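Local atomic coordinates of ammonium transporter (PDB entry 6EU6), a protein that probably senses ammonium at the membrane through an ammonium-transporter domain and passes the signal on through a histidine kinase. Residues M23-S37 against G202-L216. Residues are numbered along the deposited sequence; the frame is centred on the assembly and turned at random.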
loop_
_atom_site.group_PDB
_atom_site.type_symbol
_atom_site.label_atom_id
_atom_site.label_comp_id
_atom_site.label_asym_id
_atom_site.label_seq_id
_atom_site.Cartn_x
_atom_site.Cartn_y
_atom_site.Cartn_z
ATOM N N MET A 23 7.382 -3.430 -2.220
ATOM C CA MET A 23 7.592 -4.576 -3.101
ATOM C C MET A 23 7.933 -5.812 -2.330
ATOM O O MET A 23 7.650 -6.881 -2.769
ATOM C CB MET A 23 8.668 -4.281 -4.133
ATOM C CG MET A 23 8.254 -3.206 -5.091
ATOM S SD MET A 23 9.593 -2.775 -6.230
ATOM C CE MET A 23 9.636 -4.141 -7.386
ATOM N N GLN A 24 8.558 -5.682 -1.173
ATOM C CA GLN A 24 8.868 -6.865 -0.362
ATOM C C GLN A 24 7.565 -7.622 0.016
ATOM O O GLN A 24 7.503 -8.873 0.131
ATOM C CB GLN A 24 9.633 -6.469 0.904
ATOM C CG GLN A 24 11.005 -5.896 0.636
ATOM C CD GLN A 24 12.000 -6.980 0.201
ATOM O OE1 GLN A 24 12.326 -7.936 0.946
ATOM N NE2 GLN A 24 12.407 -6.893 -1.012
ATOM N N LEU A 25 6.560 -6.835 0.323
ATOM C CA LEU A 25 5.190 -7.360 0.534
ATOM C C LEU A 25 4.607 -7.947 -0.758
ATOM O O LEU A 25 4.009 -9.037 -0.741
ATOM C CB LEU A 25 4.336 -6.217 1.075
ATOM C CG LEU A 25 2.951 -6.534 1.659
ATOM C CD1 LEU A 25 2.427 -5.310 2.381
ATOM C CD2 LEU A 25 1.967 -6.901 0.604
ATOM N N GLY A 26 4.825 -7.251 -1.875
ATOM C CA GLY A 26 4.502 -7.774 -3.193
ATOM C C GLY A 26 5.040 -9.145 -3.485
ATOM O O GLY A 26 4.289 -10.045 -3.863
ATOM N N PHE A 27 6.341 -9.335 -3.285
ATOM C CA PHE A 27 6.924 -10.618 -3.501
ATOM C C PHE A 27 6.351 -11.634 -2.529
ATOM O O PHE A 27 6.193 -12.762 -2.898
ATOM C CB PHE A 27 8.458 -10.573 -3.287
ATOM C CG PHE A 27 9.166 -9.928 -4.380
ATOM C CD1 PHE A 27 9.285 -10.595 -5.599
ATOM C CD2 PHE A 27 9.737 -8.644 -4.259
ATOM C CE1 PHE A 27 9.970 -9.966 -6.680
ATOM C CE2 PHE A 27 10.403 -8.021 -5.350
ATOM C CZ PHE A 27 10.529 -8.690 -6.532
ATOM N N THR A 28 6.114 -11.238 -1.277
ATOM C CA THR A 28 5.555 -12.179 -0.291
ATOM C C THR A 28 4.167 -12.687 -0.792
ATOM O O THR A 28 3.911 -13.894 -0.857
ATOM C CB THR A 28 5.378 -11.515 1.075
ATOM O OG1 THR A 28 6.643 -10.991 1.532
ATOM C CG2 THR A 28 4.836 -12.591 2.083
ATOM N N SER A 29 3.307 -11.758 -1.240
ATOM C CA SER A 29 1.968 -12.192 -1.710
ATOM C C SER A 29 2.059 -13.014 -2.952
ATOM O O SER A 29 1.306 -13.962 -3.092
ATOM C CB SER A 29 1.041 -11.038 -2.021
ATOM O OG SER A 29 1.168 -10.177 -0.975
ATOM N N TYR A 30 2.837 -12.526 -3.926
ATOM C CA TYR A 30 3.006 -13.207 -5.212
ATOM C C TYR A 30 3.480 -14.664 -4.985
ATOM O O TYR A 30 2.874 -15.634 -5.501
ATOM C CB TYR A 30 4.021 -12.431 -6.033
ATOM C CG TYR A 30 4.053 -12.808 -7.470
ATOM C CD1 TYR A 30 3.141 -12.260 -8.337
ATOM C CD2 TYR A 30 4.996 -13.755 -7.966
ATOM C CE1 TYR A 30 3.180 -12.516 -9.682
ATOM C CE2 TYR A 30 5.046 -14.059 -9.341
ATOM C CZ TYR A 30 4.126 -13.448 -10.177
ATOM O OH TYR A 30 4.068 -13.718 -11.496
ATOM N N GLU A 31 4.579 -14.807 -4.229
ATOM C CA GLU A 31 5.102 -16.106 -4.011
ATOM C C GLU A 31 4.127 -17.008 -3.222
ATOM O O GLU A 31 4.046 -18.191 -3.542
ATOM C CB GLU A 31 6.481 -16.101 -3.330
ATOM C CG GLU A 31 7.515 -15.257 -4.079
ATOM C CD GLU A 31 8.891 -15.125 -3.349
ATOM O OE1 GLU A 31 9.116 -15.999 -2.387
ATOM O OE2 GLU A 31 9.707 -14.192 -3.795
ATOM N N THR A 32 3.454 -16.468 -2.192
ATOM C CA THR A 32 2.500 -17.222 -1.425
ATOM C C THR A 32 1.354 -17.651 -2.382
ATOM O O THR A 32 0.970 -18.806 -2.434
ATOM C CB THR A 32 1.976 -16.414 -0.295
ATOM O OG1 THR A 32 3.020 -16.006 0.563
ATOM C CG2 THR A 32 0.925 -17.225 0.547
ATOM N N GLY A 33 0.858 -16.731 -3.208
ATOM C CA GLY A 33 -0.159 -17.072 -4.177
ATOM C C GLY A 33 0.191 -18.210 -5.113
ATOM O O GLY A 33 -0.640 -19.084 -5.431
ATOM N N PHE A 34 1.419 -18.178 -5.614
ATOM C CA PHE A 34 1.944 -19.206 -6.527
ATOM C C PHE A 34 2.250 -20.551 -5.798
ATOM O O PHE A 34 2.495 -21.520 -6.414
ATOM C CB PHE A 34 3.221 -18.720 -7.234
ATOM C CG PHE A 34 2.993 -18.148 -8.585
ATOM C CD1 PHE A 34 2.570 -16.827 -8.733
ATOM C CD2 PHE A 34 3.230 -18.896 -9.722
ATOM C CE1 PHE A 34 2.367 -16.278 -9.979
ATOM C CE2 PHE A 34 3.020 -18.346 -10.984
ATOM C CZ PHE A 34 2.588 -17.028 -11.110
ATOM N N SER A 35 2.245 -20.562 -4.503
ATOM C CA SER A 35 2.658 -21.724 -3.757
ATOM C C SER A 35 1.456 -22.665 -3.524
ATOM O O SER A 35 0.286 -22.290 -3.631
ATOM C CB SER A 35 3.288 -21.305 -2.421
ATOM O OG SER A 35 2.387 -21.265 -1.314
ATOM N N GLN A 36 1.788 -23.882 -3.175
ATOM C CA GLN A 36 0.778 -24.804 -2.714
ATOM C C GLN A 36 0.399 -24.339 -1.363
ATOM O O GLN A 36 1.206 -23.872 -0.603
ATOM C CB GLN A 36 1.316 -26.235 -2.695
ATOM C CG GLN A 36 1.699 -26.764 -4.115
ATOM C CD GLN A 36 2.412 -28.091 -3.875
ATOM O OE1 GLN A 36 1.808 -29.059 -3.547
ATOM N NE2 GLN A 36 3.703 -28.049 -3.846
ATOM N N SER A 37 -0.871 -24.394 -1.095
ATOM C CA SER A 37 -1.432 -23.995 0.170
ATOM C C SER A 37 -0.706 -24.559 1.416
ATOM O O SER A 37 -0.443 -23.811 2.368
ATOM C CB SER A 37 -2.937 -24.313 0.134
ATOM O OG SER A 37 -3.301 -24.664 1.401
ATOM N N GLY A 202 0.809 -26.167 -7.451
ATOM C CA GLY A 202 0.709 -24.820 -6.885
ATOM C C GLY A 202 -0.132 -23.833 -7.675
ATOM O O GLY A 202 -0.990 -24.219 -8.451
ATOM N N LEU A 203 0.136 -22.544 -7.455
ATOM C CA LEU A 203 -0.768 -21.471 -7.767
ATOM C C LEU A 203 -2.131 -21.712 -7.092
ATOM O O LEU A 203 -3.152 -21.637 -7.711
ATOM C CB LEU A 203 -0.833 -21.215 -9.288
ATOM C CG LEU A 203 -1.264 -19.818 -9.786
ATOM C CD1 LEU A 203 -0.547 -18.612 -9.173
ATOM C CD2 LEU A 203 -1.074 -19.779 -11.275
ATOM N N HIS A 204 -2.142 -21.970 -5.803
ATOM C CA HIS A 204 -3.407 -22.206 -5.107
ATOM C C HIS A 204 -4.135 -20.909 -4.650
ATOM O O HIS A 204 -5.147 -20.968 -3.933
ATOM C CB HIS A 204 -3.145 -23.086 -3.900
ATOM C CG HIS A 204 -2.781 -24.504 -4.250
ATOM N ND1 HIS A 204 -2.662 -25.521 -3.303
ATOM C CD2 HIS A 204 -2.496 -25.071 -5.448
ATOM C CE1 HIS A 204 -2.294 -26.624 -3.910
ATOM N NE2 HIS A 204 -2.152 -26.374 -5.202
ATOM N N ASN A 205 -3.592 -19.724 -4.969
ATOM C CA ASN A 205 -4.261 -18.521 -4.541
ATOM C C ASN A 205 -3.957 -17.445 -5.596
ATOM O O ASN A 205 -3.136 -16.578 -5.412
ATOM C CB ASN A 205 -3.936 -18.178 -3.103
ATOM C CG ASN A 205 -4.914 -17.157 -2.515
ATOM O OD1 ASN A 205 -5.512 -16.362 -3.213
ATOM N ND2 ASN A 205 -4.998 -17.121 -1.227
ATOM N N VAL A 206 -4.649 -17.587 -6.716
ATOM C CA VAL A 206 -4.608 -16.658 -7.782
ATOM C C VAL A 206 -4.974 -15.246 -7.354
ATOM O O VAL A 206 -4.263 -14.292 -7.736
ATOM C CB VAL A 206 -5.396 -17.163 -8.973
ATOM C CG1 VAL A 206 -5.499 -16.116 -10.083
ATOM C CG2 VAL A 206 -4.667 -18.342 -9.536
ATOM N N PRO A 207 -6.019 -15.083 -6.519
ATOM C CA PRO A 207 -6.281 -13.712 -6.047
ATOM C C PRO A 207 -5.100 -13.104 -5.318
ATOM O O PRO A 207 -4.786 -11.931 -5.498
ATOM C CB PRO A 207 -7.488 -13.891 -5.091
ATOM C CG PRO A 207 -8.197 -15.102 -5.592
ATOM C CD PRO A 207 -7.145 -16.007 -6.195
ATOM N N LEU A 208 -4.408 -13.881 -4.504
ATOM C CA LEU A 208 -3.316 -13.345 -3.761
ATOM C C LEU A 208 -2.111 -12.997 -4.706
ATOM O O LEU A 208 -1.473 -11.955 -4.537
ATOM C CB LEU A 208 -2.897 -14.357 -2.686
ATOM C CG LEU A 208 -1.914 -13.857 -1.653
ATOM C CD1 LEU A 208 -2.460 -12.694 -0.841
ATOM C CD2 LEU A 208 -1.604 -15.017 -0.727
ATOM N N ALA A 209 -1.831 -13.860 -5.675
ATOM C CA ALA A 209 -0.845 -13.520 -6.700
ATOM C C ALA A 209 -1.221 -12.242 -7.483
ATOM O O ALA A 209 -0.374 -11.525 -7.902
ATOM C CB ALA A 209 -0.674 -14.655 -7.668
ATOM N N THR A 210 -2.500 -12.004 -7.708
ATOM C CA THR A 210 -2.990 -10.828 -8.413
ATOM C C THR A 210 -2.697 -9.616 -7.546
ATOM O O THR A 210 -2.158 -8.584 -8.033
ATOM C CB THR A 210 -4.507 -10.940 -8.692
ATOM O OG1 THR A 210 -4.750 -12.114 -9.454
ATOM C CG2 THR A 210 -4.981 -9.796 -9.534
ATOM N N LEU A 211 -3.000 -9.725 -6.253
ATOM C CA LEU A 211 -2.709 -8.605 -5.364
ATOM C C LEU A 211 -1.164 -8.365 -5.349
ATOM O O LEU A 211 -0.719 -7.201 -5.361
ATOM C CB LEU A 211 -3.267 -8.814 -3.958
ATOM C CG LEU A 211 -4.798 -8.944 -3.845
ATOM C CD1 LEU A 211 -5.271 -9.098 -2.384
ATOM C CD2 LEU A 211 -5.549 -7.811 -4.497
ATOM N N GLY A 212 -0.390 -9.452 -5.383
ATOM C CA GLY A 212 1.056 -9.370 -5.456
ATOM C C GLY A 212 1.531 -8.606 -6.688
ATOM O O GLY A 212 2.345 -7.703 -6.588
ATOM N N THR A 213 0.921 -8.905 -7.832
ATOM C CA THR A 213 1.305 -8.234 -9.071
ATOM C C THR A 213 1.032 -6.752 -8.948
ATOM O O THR A 213 1.856 -5.943 -9.292
ATOM C CB THR A 213 0.510 -8.881 -10.254
ATOM O OG1 THR A 213 0.833 -10.281 -10.316
ATOM C CG2 THR A 213 0.810 -8.230 -11.513
ATOM N N PHE A 214 -0.148 -6.363 -8.449
ATOM C CA PHE A 214 -0.428 -4.944 -8.273
ATOM C C PHE A 214 0.538 -4.220 -7.346
ATOM O O PHE A 214 0.958 -3.082 -7.612
ATOM C CB PHE A 214 -1.855 -4.715 -7.812
ATOM C CG PHE A 214 -2.888 -4.713 -8.904
ATOM C CD1 PHE A 214 -2.914 -3.720 -9.891
ATOM C CD2 PHE A 214 -3.920 -5.663 -8.883
ATOM C CE1 PHE A 214 -3.947 -3.724 -10.875
ATOM C CE2 PHE A 214 -4.944 -5.640 -9.871
ATOM C CZ PHE A 214 -4.935 -4.634 -10.812
ATOM N N PHE A 215 0.910 -4.850 -6.221
ATOM C CA PHE A 215 1.863 -4.249 -5.336
ATOM C C PHE A 215 3.212 -4.062 -5.991
ATOM O O PHE A 215 3.919 -3.074 -5.755
ATOM C CB PHE A 215 2.165 -5.128 -4.109
ATOM C CG PHE A 215 1.147 -5.036 -3.057
ATOM C CD1 PHE A 215 0.943 -3.846 -2.401
ATOM C CD2 PHE A 215 0.446 -6.185 -2.653
ATOM C CE1 PHE A 215 -0.016 -3.773 -1.384
ATOM C CE2 PHE A 215 -0.515 -6.112 -1.677
ATOM C CZ PHE A 215 -0.769 -4.889 -1.071
ATOM N N LEU A 216 3.617 -5.083 -6.746
ATOM C CA LEU A 216 4.909 -5.028 -7.418
ATOM C C LEU A 216 4.939 -3.914 -8.423
ATOM O O LEU A 216 5.923 -3.163 -8.523
ATOM C CB LEU A 216 5.243 -6.371 -8.057
ATOM C CG LEU A 216 5.588 -7.498 -7.029
ATOM C CD1 LEU A 216 5.716 -8.850 -7.747
ATOM C CD2 LEU A 216 6.870 -7.212 -6.306
#
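Leu216 packs into a hole formed by Met23, Gly26, Phe27 and Tyr30. Its CB leads to CG, which lies 3.9 Å from Gly26 C. CG stands anti to its own carbonyl carbon (chi1 -71°), which turns the branch toward helix 2-34. CD1 comes at a slant to the Tyr30 ring, 4.3 Å from Tyr30 CG. CD2 sits over the centre of the Phe27 ring, 3.7 Å from the centroid, a CH-pi contact. The same methyl also touches Met23 O.

Tyr30 is the answering knob, set among Ala209, Gly212, Thr213 and Leu216. Thr213 OG1 meets the ring edge in plane, 3.3 Å from Tyr30 CE1. Gly26, Gly33 and Gly212 let segments 23-34 and 206-216, nearly antiparallel at 156°, come within 7.0 Å between axes.

Ahead of helix 206-226, Leu203 CD1 lies over the centre of the Phe34 ring. Asn205 OD1 caps that helix at Leu208 N.

Leu25 CD2 lies over one Phe215 face, offset toward the rim, a CH-pi contact. Phe215 also meets Leu25 of one neighbouring subunit, and Leu25 meets Phe215 of the other.

The seam is largely apolar; Thr213 OG1 and Ser29 OG are satisfied within their own helices, by Ala209 O and Leu25 O. Glycines and interlocking knobs thus give close packing, while Leu203 N to Phe34 O (2.8 Å), His204 N to Ser35 O and Asn205 N to Gly33 O tie residues 203-205 to residues 33-35.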